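Local atomic coordinates of enoyl-CoA hydratase/isomerase (Mycobacterium abscessus, PDB entry 3QXZ), a protein that probably catalyses the hydration or double-bond isomerisation of enoyl-CoA thioesters, as a trimeric member of the crotonase-like enoyl-CoA hydratase/isomerase family. Residues A[54-59]-A[188-193]; A[29-34]-A[88-93]; A[203-208]-A[243-248]. One frame throughout, in Å; residues are numbered along the deposited sequence.

Contact 2 opens first along the chain: residues 29-34 lead into helix 33-48, and the long loop after strand 54-59 brings residues 88-93 back to meet them. That strand lies within the loop contact 2 closes, and its partner, residues 188-193 of helix 186-203, comes much later, where contact 1 closes a far larger loop; the two therefore cross, touching where Gly59 meets the Asn29 side chain. Contact 3 follows in series, closing a short helical loop between 203-208 and 243-248. Contact 1 packs a helix on the central sheet, contact 2 ties the entrance of helix 33-48 to the loop before strand 101-105, beside helix 112-117, and contact 3 joins two C-terminal helix starts beside another subunit.

Contact 1: A[54-59]-A[188-193]; sequences VIVLTG and KVLGAA
With CG trans to its backbone N (chi1 -179°), Leu190 extends its CD1 branch from helix 186-203 toward strand 54-59, although its CB sets off across the contact rather than straight at the strand. Val56 has CG1 in the corresponding trans place (chi1 176°), and this methyl does the touching. Val56 CG1 lies 3.9 Å from Leu190 CD1 and also meets the methyl of the next helical turn, at 4.1 Å from Ala193 CB. One valine branch is thus shared by two helix residues three positions apart. Ala193 points its CB at the strand, so a single methyl suffices to reach Val56 while packing on Ile102, Ala104 and Ile124. Leu190 needs its length to arrive, and it reaches Thr58 as well, crossing it at about a right angle.

The helix runs nearly antiparallel to the strand, at 174°, and their axes are 9.8 Å apart, the usual spacing for a helix laid on a sheet. Leu57, pointing to the other side of the sheet, packs on Leu39 and Tyr43 of helix 33-48, so the strand is sandwiched between helices as in the crotonase fold. Thr58 meets the Leu190 CD1 methyl with CB, CG2 and OG1 alike, each 4.1 Å away. The contact is therefore van der Waals only, and the buried Thr58 hydroxyl is satisfied within the sheet by its hydrogen bond to Ala104 O.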
loop_
_atom_site.group_PDB
_atom_site.type_symbol
_atom_site.label_atom_id
_atom_site.label_comp_id
_atom_site.label_asym_id
_atom_site.label_seq_id
_atom_site.Cartn_x
_atom_site.Cartn_y
_atom_site.Cartn_z
ATOM N N VAL A 54 -4.024 -25.929 -1.699
ATOM C CA VAL A 54 -4.560 -24.612 -2.082
ATOM C C VAL A 54 -6.072 -24.718 -2.093
ATOM O O VAL A 54 -6.626 -25.764 -2.481
ATOM C CB VAL A 54 -4.099 -24.175 -3.515
ATOM C CG1 VAL A 54 -4.600 -22.776 -3.862
ATOM C CG2 VAL A 54 -2.609 -24.241 -3.675
ATOM N N ILE A 55 -6.723 -23.624 -1.695
ATOM C CA ILE A 55 -8.169 -23.487 -1.772
ATOM C C ILE A 55 -8.508 -22.421 -2.806
ATOM O O ILE A 55 -7.958 -21.313 -2.764
ATOM C CB ILE A 55 -8.757 -23.087 -0.406
ATOM C CG1 ILE A 55 -8.444 -24.148 0.652
ATOM C CG2 ILE A 55 -10.268 -22.821 -0.515
ATOM C CD1 ILE A 55 -8.489 -23.639 2.106
ATOM N N VAL A 56 -9.404 -22.754 -3.729
ATOM C CA VAL A 56 -9.934 -21.781 -4.698
ATOM C C VAL A 56 -11.392 -21.525 -4.371
ATOM O O VAL A 56 -12.166 -22.477 -4.275
ATOM C CB VAL A 56 -9.773 -22.285 -6.155
ATOM C CG1 VAL A 56 -10.408 -21.310 -7.163
ATOM C CG2 VAL A 56 -8.293 -22.493 -6.481
ATOM N N LEU A 57 -11.750 -20.257 -4.174
ATOM C CA LEU A 57 -13.128 -19.828 -3.936
ATOM C C LEU A 57 -13.709 -19.187 -5.193
ATOM O O LEU A 57 -13.097 -18.287 -5.790
ATOM C CB LEU A 57 -13.168 -18.838 -2.767
ATOM C CG LEU A 57 -14.559 -18.326 -2.374
ATOM C CD1 LEU A 57 -15.491 -19.435 -1.888
ATOM C CD2 LEU A 57 -14.373 -17.253 -1.293
ATOM N N THR A 58 -14.891 -19.649 -5.610
ATOM C CA THR A 58 -15.505 -19.166 -6.844
ATOM C C THR A 58 -17.029 -19.182 -6.722
ATOM O O THR A 58 -17.551 -19.682 -5.726
ATOM C CB THR A 58 -14.982 -19.974 -8.057
ATOM O OG1 THR A 58 -15.139 -19.212 -9.250
ATOM C CG2 THR A 58 -15.654 -21.343 -8.177
ATOM N N GLY A 59 -17.723 -18.592 -7.696
ATOM C CA GLY A 59 -19.194 -18.596 -7.701
ATOM C C GLY A 59 -19.793 -19.305 -8.897
ATOM O O GLY A 59 -19.187 -19.389 -9.963
ATOM N N LYS A 188 -12.611 -17.294 -18.481
ATOM C CA LYS A 188 -11.206 -17.667 -18.347
ATOM C C LYS A 188 -10.729 -17.583 -16.881
ATOM O O LYS A 188 -9.669 -18.098 -16.537
ATOM C CB LYS A 188 -10.331 -16.753 -19.219
ATOM C CG LYS A 188 -10.592 -16.854 -20.746
ATOM C CD LYS A 188 -10.204 -18.229 -21.284
ATOM C CE LYS A 188 -10.515 -18.375 -22.774
ATOM N NZ LYS A 188 -10.234 -19.769 -23.232
ATOM N N VAL A 189 -11.524 -16.964 -16.019
ATOM C CA VAL A 189 -11.077 -16.675 -14.637
ATOM C C VAL A 189 -10.800 -17.933 -13.803
ATOM O O VAL A 189 -9.710 -18.061 -13.209
ATOM C CB VAL A 189 -12.107 -15.776 -13.917
ATOM C CG1 VAL A 189 -11.792 -15.670 -12.420
ATOM C CG2 VAL A 189 -12.121 -14.365 -14.537
ATOM N N LEU A 190 -11.754 -18.862 -13.756
ATOM C CA LEU A 190 -11.578 -20.051 -12.941
ATOM C C LEU A 190 -10.408 -20.898 -13.427
ATOM O O LEU A 190 -9.607 -21.375 -12.627
ATOM C CB LEU A 190 -12.873 -20.873 -12.863
ATOM C CG LEU A 190 -12.817 -22.148 -12.004
ATOM C CD1 LEU A 190 -12.324 -21.905 -10.555
ATOM C CD2 LEU A 190 -14.197 -22.843 -12.022
ATOM N N GLY A 191 -10.291 -21.084 -14.745
ATOM C CA GLY A 191 -9.182 -21.845 -15.308
ATOM C C GLY A 191 -7.831 -21.248 -14.952
ATOM O O GLY A 191 -6.885 -21.979 -14.663
ATOM N N ALA A 192 -7.726 -19.916 -14.973
ATOM C CA ALA A 192 -6.466 -19.275 -14.593
ATOM C C ALA A 192 -6.162 -19.505 -13.110
ATOM O O ALA A 192 -5.021 -19.779 -12.737
ATOM C CB ALA A 192 -6.493 -17.778 -14.904
ATOM N N ALA A 193 -7.182 -19.404 -12.266
ATOM C CA ALA A 193 -7.006 -19.649 -10.838
ATOM C C ALA A 193 -6.550 -21.097 -10.575
ATOM O O ALA A 193 -5.654 -21.347 -9.755
ATOM C CB ALA A 193 -8.288 -19.327 -10.082
#

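Contact 2: A[29-34]-A[88-93]; sequences NSFTVE and SPVQPA
The ring of Phe31 meets Val90 at its edge, near the ring plane, where Val90 CG2 lies 4.1 Å from Phe31 CE1, while Pro89 comes in obliquely at the far end of the ring. In this crotonase-like fold the contact joins the turn before helix 33-48 to the long loop preceding strand 101-105. Pro89 CG approaches to 3.6 Å from Phe31 CZ, and its neighbour CB also touches that end of the ring. Phenylalanine suits the place because its length bridges the gap between two backbones; CG trans to the backbone N (chi1 -174°) sends the ring across. Ile112 and Leu116 of helix 112-117 also pack against Phe31, making a small apolar cluster of it.

The rigid proline offers the ring a compact hydrocarbon surface, and Val90, more deeply buried, turns on to Leu39 and Tyr43. Thr32, directly after Phe31, is the N-cap of helix 33-48, its OG1 accepting from Leu35 N. Gln91 braces the loop itself by giving an N-H to Ser88 O, with NE2 2.7 Å away and nearly straight at 167°. A water completes the contact by donating to both backbones, 2.7 Å from Val33 O and 3.0 Å from Pro89 O.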
loop_
_atom_site.group_PDB
_atom_site.type_symbol
_atom_site.label_atom_id
_atom_site.label_comp_id
_atom_site.label_asym_id
_atom_site.label_seq_id
_atom_site.Cartn_x
_atom_site.Cartn_y
_atom_site.Cartn_z
ATOM N N ASN A 29 -25.922 -15.936 -6.270
ATOM C CA ASN A 29 -25.133 -16.467 -5.159
ATOM C C ASN A 29 -25.098 -15.512 -3.977
ATOM O O ASN A 29 -24.038 -15.287 -3.400
ATOM C CB ASN A 29 -23.704 -16.863 -5.609
ATOM C CG ASN A 29 -23.676 -17.529 -6.976
ATOM O OD1 ASN A 29 -24.545 -18.362 -7.304
ATOM N ND2 ASN A 29 -22.695 -17.166 -7.794
ATOM N N SER A 30 -26.259 -14.973 -3.600
ATOM C CA SER A 30 -26.334 -14.025 -2.487
ATOM C C SER A 30 -25.766 -14.611 -1.205
ATOM O O SER A 30 -25.808 -15.823 -0.978
ATOM C CB SER A 30 -27.772 -13.556 -2.245
ATOM O OG SER A 30 -28.578 -14.651 -1.838
ATOM N N PHE A 31 -25.197 -13.735 -0.383
ATOM C CA PHE A 31 -24.671 -14.126 0.905
ATOM C C PHE A 31 -25.793 -14.287 1.913
ATOM O O PHE A 31 -26.723 -13.473 1.970
ATOM C CB PHE A 31 -23.671 -13.090 1.424
ATOM C CG PHE A 31 -22.991 -13.512 2.683
ATOM C CD1 PHE A 31 -21.909 -14.396 2.632
ATOM C CD2 PHE A 31 -23.435 -13.059 3.915
ATOM C CE1 PHE A 31 -21.290 -14.824 3.791
ATOM C CE2 PHE A 31 -22.817 -13.483 5.091
ATOM C CZ PHE A 31 -21.732 -14.363 5.013
ATOM N N THR A 32 -25.686 -15.342 2.711
ATOM C CA THR A 32 -26.593 -15.595 3.825
ATOM C C THR A 32 -25.785 -15.964 5.053
ATOM O O THR A 32 -24.630 -16.409 4.942
ATOM C CB THR A 32 -27.570 -16.766 3.541
ATOM O OG1 THR A 32 -26.834 -17.992 3.465
ATOM C CG2 THR A 32 -28.369 -16.532 2.237
ATOM N N VAL A 33 -26.409 -15.846 6.222
ATOM C CA VAL A 33 -25.769 -16.189 7.485
ATOM C C VAL A 33 -25.296 -17.637 7.459
ATOM O O VAL A 33 -24.147 -17.930 7.817
ATOM C CB VAL A 33 -26.740 -15.991 8.677
ATOM C CG1 VAL A 33 -26.069 -16.402 9.982
ATOM C CG2 VAL A 33 -27.220 -14.550 8.756
ATOM N N GLU A 34 -26.166 -18.533 7.011
ATOM C CA GLU A 34 -25.808 -19.949 6.919
ATOM C C GLU A 34 -24.651 -20.208 5.954
ATOM O O GLU A 34 -23.768 -21.016 6.251
ATOM C CB GLU A 34 -27.034 -20.824 6.589
ATOM C CG GLU A 34 -26.753 -22.338 6.544
ATOM C CD GLU A 34 -26.282 -22.932 7.868
ATOM O OE1 GLU A 34 -26.542 -22.358 8.944
ATOM O OE2 GLU A 34 -25.649 -24.002 7.831
ATOM N N SER A 88 -18.281 -9.818 11.053
ATOM C CA SER A 88 -17.360 -10.788 10.447
ATOM C C SER A 88 -18.033 -12.180 10.444
ATOM O O SER A 88 -17.739 -13.013 11.300
ATOM C CB SER A 88 -16.034 -10.829 11.204
ATOM O OG SER A 88 -15.248 -9.678 10.905
ATOM N N PRO A 89 -18.931 -12.424 9.482
ATOM C CA PRO A 89 -19.740 -13.661 9.488
ATOM C C PRO A 89 -19.021 -14.898 8.937
ATOM O O PRO A 89 -19.607 -15.990 8.903
ATOM C CB PRO A 89 -20.900 -13.299 8.578
ATOM C CG PRO A 89 -20.308 -12.351 7.596
ATOM C CD PRO A 89 -19.372 -11.505 8.418
ATOM N N VAL A 90 -17.762 -14.753 8.532
ATOM C CA VAL A 90 -16.971 -15.897 8.088
ATOM C C VAL A 90 -15.738 -15.975 8.967
ATOM O O VAL A 90 -14.887 -15.070 8.925
ATOM C CB VAL A 90 -16.585 -15.786 6.603
ATOM C CG1 VAL A 90 -15.645 -16.923 6.210
ATOM C CG2 VAL A 90 -17.826 -15.784 5.734
ATOM N N GLN A 91 -15.658 -17.019 9.780
ATOM C CA GLN A 91 -14.560 -17.224 10.709
ATOM C C GLN A 91 -14.202 -18.710 10.689
ATOM O O GLN A 91 -15.084 -19.569 10.782
ATOM C CB GLN A 91 -14.961 -16.767 12.119
ATOM C CG GLN A 91 -15.253 -15.260 12.188
ATOM C CD GLN A 91 -15.654 -14.791 13.570
ATOM O OE1 GLN A 91 -15.020 -15.140 14.565
ATOM N NE2 GLN A 91 -16.702 -13.977 13.639
ATOM N N PRO A 92 -12.910 -19.042 10.526
ATOM C CA PRO A 92 -11.784 -18.125 10.348
ATOM C C PRO A 92 -11.829 -17.433 8.993
ATOM O O PRO A 92 -12.496 -17.921 8.048
ATOM C CB PRO A 92 -10.576 -19.060 10.383
ATOM C CG PRO A 92 -11.095 -20.342 9.852
ATOM C CD PRO A 92 -12.477 -20.444 10.465
ATOM N N ALA A 93 -11.121 -16.317 8.904
ATOM C CA ALA A 93 -10.950 -15.587 7.635
ATOM C C ALA A 93 -9.887 -16.337 6.830
ATOM O O ALA A 93 -9.002 -16.992 7.388
ATOM C CB ALA A 93 -10.493 -14.184 7.896
HETATM O O HOH W 1 -22.564 -16.219 9.244
#

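Contact 3: A[203-208]-A[243-248]; sequences NVAPES and SQDAAE. With EDO (1,2-ethanediol), chain H.
Two helix starts meet in this C-terminal helical region, where Pro206 and Asp245 each occupy the first turn of a helix. The touch is slight and made by one carboxylate oxygen: Asp245 OD2 lies 3.9 Å from Pro206 CD, the two side chains crossing at about a right angle, and the methyl of Ala205 is a little farther from the same oxygen. A torsion of -78° at chi1 sets Asp245 CG trans to its own carbonyl carbon and directs the carboxylate toward helix 206-222. There a water accepts from a first-turn amide, Glu207 N, at 2.9 Å and passes the link on to the carboxylate, donating to Asp245 OD2 at 2.7 Å.

Proline fits the first turn, where its missing N-H costs no helical bond. Ala205, at the N-cap, packs on Trp261 and on Gly139 of the third subunit, and its small side chain suits so close a fit. By accepting from Ala262 N at OD1 and Gly263 N at OD2, the carboxylate holds the C-terminal tail; these amides and the helix start probably favour its negative charge. On the far side, a 1,2-ethanediol, probably from the crystallisation liquor, donates from O1 to Pro206 O at 3.0 Å. Ser243 caps the start of helix 245-255: its OG accepts from Asp245 N at 3.2 Å, two residues on, which makes an ST turn at the helix entrance.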
loop_
_atom_site.group_PDB
_atom_site.type_symbol
_atom_site.label_atom_id
_atom_site.label_comp_id
_atom_site.label_asym_id
_atom_site.label_seq_id
_atom_site.Cartn_x
_atom_site.Cartn_y
_atom_site.Cartn_z
ATOM N N ASN A 203 4.674 -27.335 -7.309
ATOM C CA ASN A 203 6.021 -26.774 -7.326
ATOM C C ASN A 203 6.431 -25.934 -6.140
ATOM O O ASN A 203 7.588 -25.507 -6.079
ATOM C CB ASN A 203 6.232 -25.979 -8.610
ATOM C CG ASN A 203 6.164 -26.865 -9.824
ATOM O OD1 ASN A 203 6.862 -27.875 -9.900
ATOM N ND2 ASN A 203 5.299 -26.525 -10.749
ATOM N N VAL A 204 5.514 -25.731 -5.193
ATOM C CA VAL A 204 5.825 -24.944 -3.989
ATOM C C VAL A 204 5.780 -25.875 -2.780
ATOM O O VAL A 204 4.825 -26.638 -2.606
ATOM C CB VAL A 204 4.827 -23.777 -3.830
ATOM C CG1 VAL A 204 4.985 -23.084 -2.459
ATOM C CG2 VAL A 204 4.983 -22.779 -4.995
ATOM N N ALA A 205 6.817 -25.845 -1.950
ATOM C CA ALA A 205 6.879 -26.772 -0.808
ATOM C C ALA A 205 5.751 -26.463 0.189
ATOM O O ALA A 205 5.448 -25.288 0.431
ATOM C CB ALA A 205 8.233 -26.698 -0.117
ATOM N N PRO A 206 5.124 -27.495 0.782
ATOM C CA PRO A 206 3.971 -27.239 1.679
ATOM C C PRO A 206 4.311 -26.359 2.875
ATOM O O PRO A 206 3.583 -25.397 3.166
ATOM C CB PRO A 206 3.524 -28.643 2.132
ATOM C CG PRO A 206 4.502 -29.610 1.545
ATOM C CD PRO A 206 5.354 -28.934 0.532
ATOM N N GLU A 207 5.411 -26.649 3.567
ATOM C CA GLU A 207 5.762 -25.858 4.742
ATOM C C GLU A 207 6.246 -24.462 4.339
ATOM O O GLU A 207 6.039 -23.486 5.071
ATOM C CB GLU A 207 6.780 -26.593 5.633
ATOM C CG GLU A 207 6.899 -26.007 7.037
ATOM C CD GLU A 207 5.661 -26.159 7.915
ATOM O OE1 GLU A 207 4.699 -26.884 7.558
ATOM O OE2 GLU A 207 5.666 -25.541 8.990
ATOM N N SER A 208 6.922 -24.350 3.196
ATOM C CA SER A 208 7.329 -23.038 2.677
ATOM C C SER A 208 6.103 -22.129 2.481
ATOM O O SER A 208 6.099 -20.963 2.922
ATOM C CB SER A 208 8.047 -23.220 1.337
ATOM O OG SER A 208 9.295 -23.866 1.517
ATOM N N SER A 243 14.521 -29.429 7.421
ATOM C CA SER A 243 13.670 -30.426 6.753
ATOM C C SER A 243 14.215 -30.760 5.388
ATOM O O SER A 243 14.768 -29.916 4.687
ATOM C CB SER A 243 12.224 -29.918 6.608
ATOM O OG SER A 243 11.553 -30.572 5.510
ATOM N N GLN A 244 14.061 -32.028 5.010
ATOM C CA GLN A 244 14.546 -32.494 3.715
ATOM C C GLN A 244 13.975 -31.793 2.487
ATOM O O GLN A 244 14.613 -31.791 1.429
ATOM C CB GLN A 244 14.375 -34.016 3.591
ATOM C CG GLN A 244 15.345 -34.846 4.495
ATOM C CD GLN A 244 16.764 -34.902 3.962
ATOM O OE1 GLN A 244 16.998 -34.789 2.757
ATOM N NE2 GLN A 244 17.729 -35.086 4.853
ATOM N N ASP A 245 12.809 -31.150 2.624
ATOM C CA ASP A 245 12.259 -30.418 1.467
ATOM C C ASP A 245 13.211 -29.298 0.988
ATOM O O ASP A 245 13.241 -28.983 -0.199
ATOM C CB ASP A 245 10.859 -29.863 1.735
ATOM C CG ASP A 245 9.782 -30.928 1.643
ATOM O OD1 ASP A 245 10.096 -32.094 1.278
ATOM O OD2 ASP A 245 8.599 -30.619 1.882
ATOM N N ALA A 246 14.021 -28.746 1.892
ATOM C CA ALA A 246 14.976 -27.704 1.515
ATOM C C ALA A 246 16.100 -28.232 0.629
ATOM O O ALA A 246 16.713 -27.467 -0.128
ATOM C CB ALA A 246 15.538 -26.981 2.750
ATOM N N ALA A 247 16.362 -29.535 0.729
ATOM C CA ALA A 247 17.344 -30.157 -0.167
ATOM C C ALA A 247 16.674 -30.673 -1.431
ATOM O O ALA A 247 17.281 -30.641 -2.514
ATOM C CB ALA A 247 18.068 -31.271 0.547
ATOM N N GLU A 248 15.436 -31.135 -1.301
ATOM C CA GLU A 248 14.689 -31.679 -2.435
ATOM C C GLU A 248 14.367 -30.644 -3.528
ATOM O O GLU A 248 14.392 -30.944 -4.720
ATOM C CB GLU A 248 13.402 -32.357 -1.949
ATOM C CG GLU A 248 12.451 -32.870 -3.056
ATOM C CD GLU A 248 13.039 -33.951 -3.993
ATOM O OE1 GLU A 248 14.209 -34.381 -3.870
ATOM O OE2 GLU A 248 12.290 -34.335 -4.900
HETATM C C1 EDO H . -0.090 -25.371 3.578
HETATM O O1 EDO H . 0.740 -24.627 2.685
HETATM C C2 EDO H . -0.942 -26.280 2.709
HETATM O O2 EDO H . -0.139 -27.333 2.119
HETATM O O HOH W 2 7.674 -28.425 3.139
#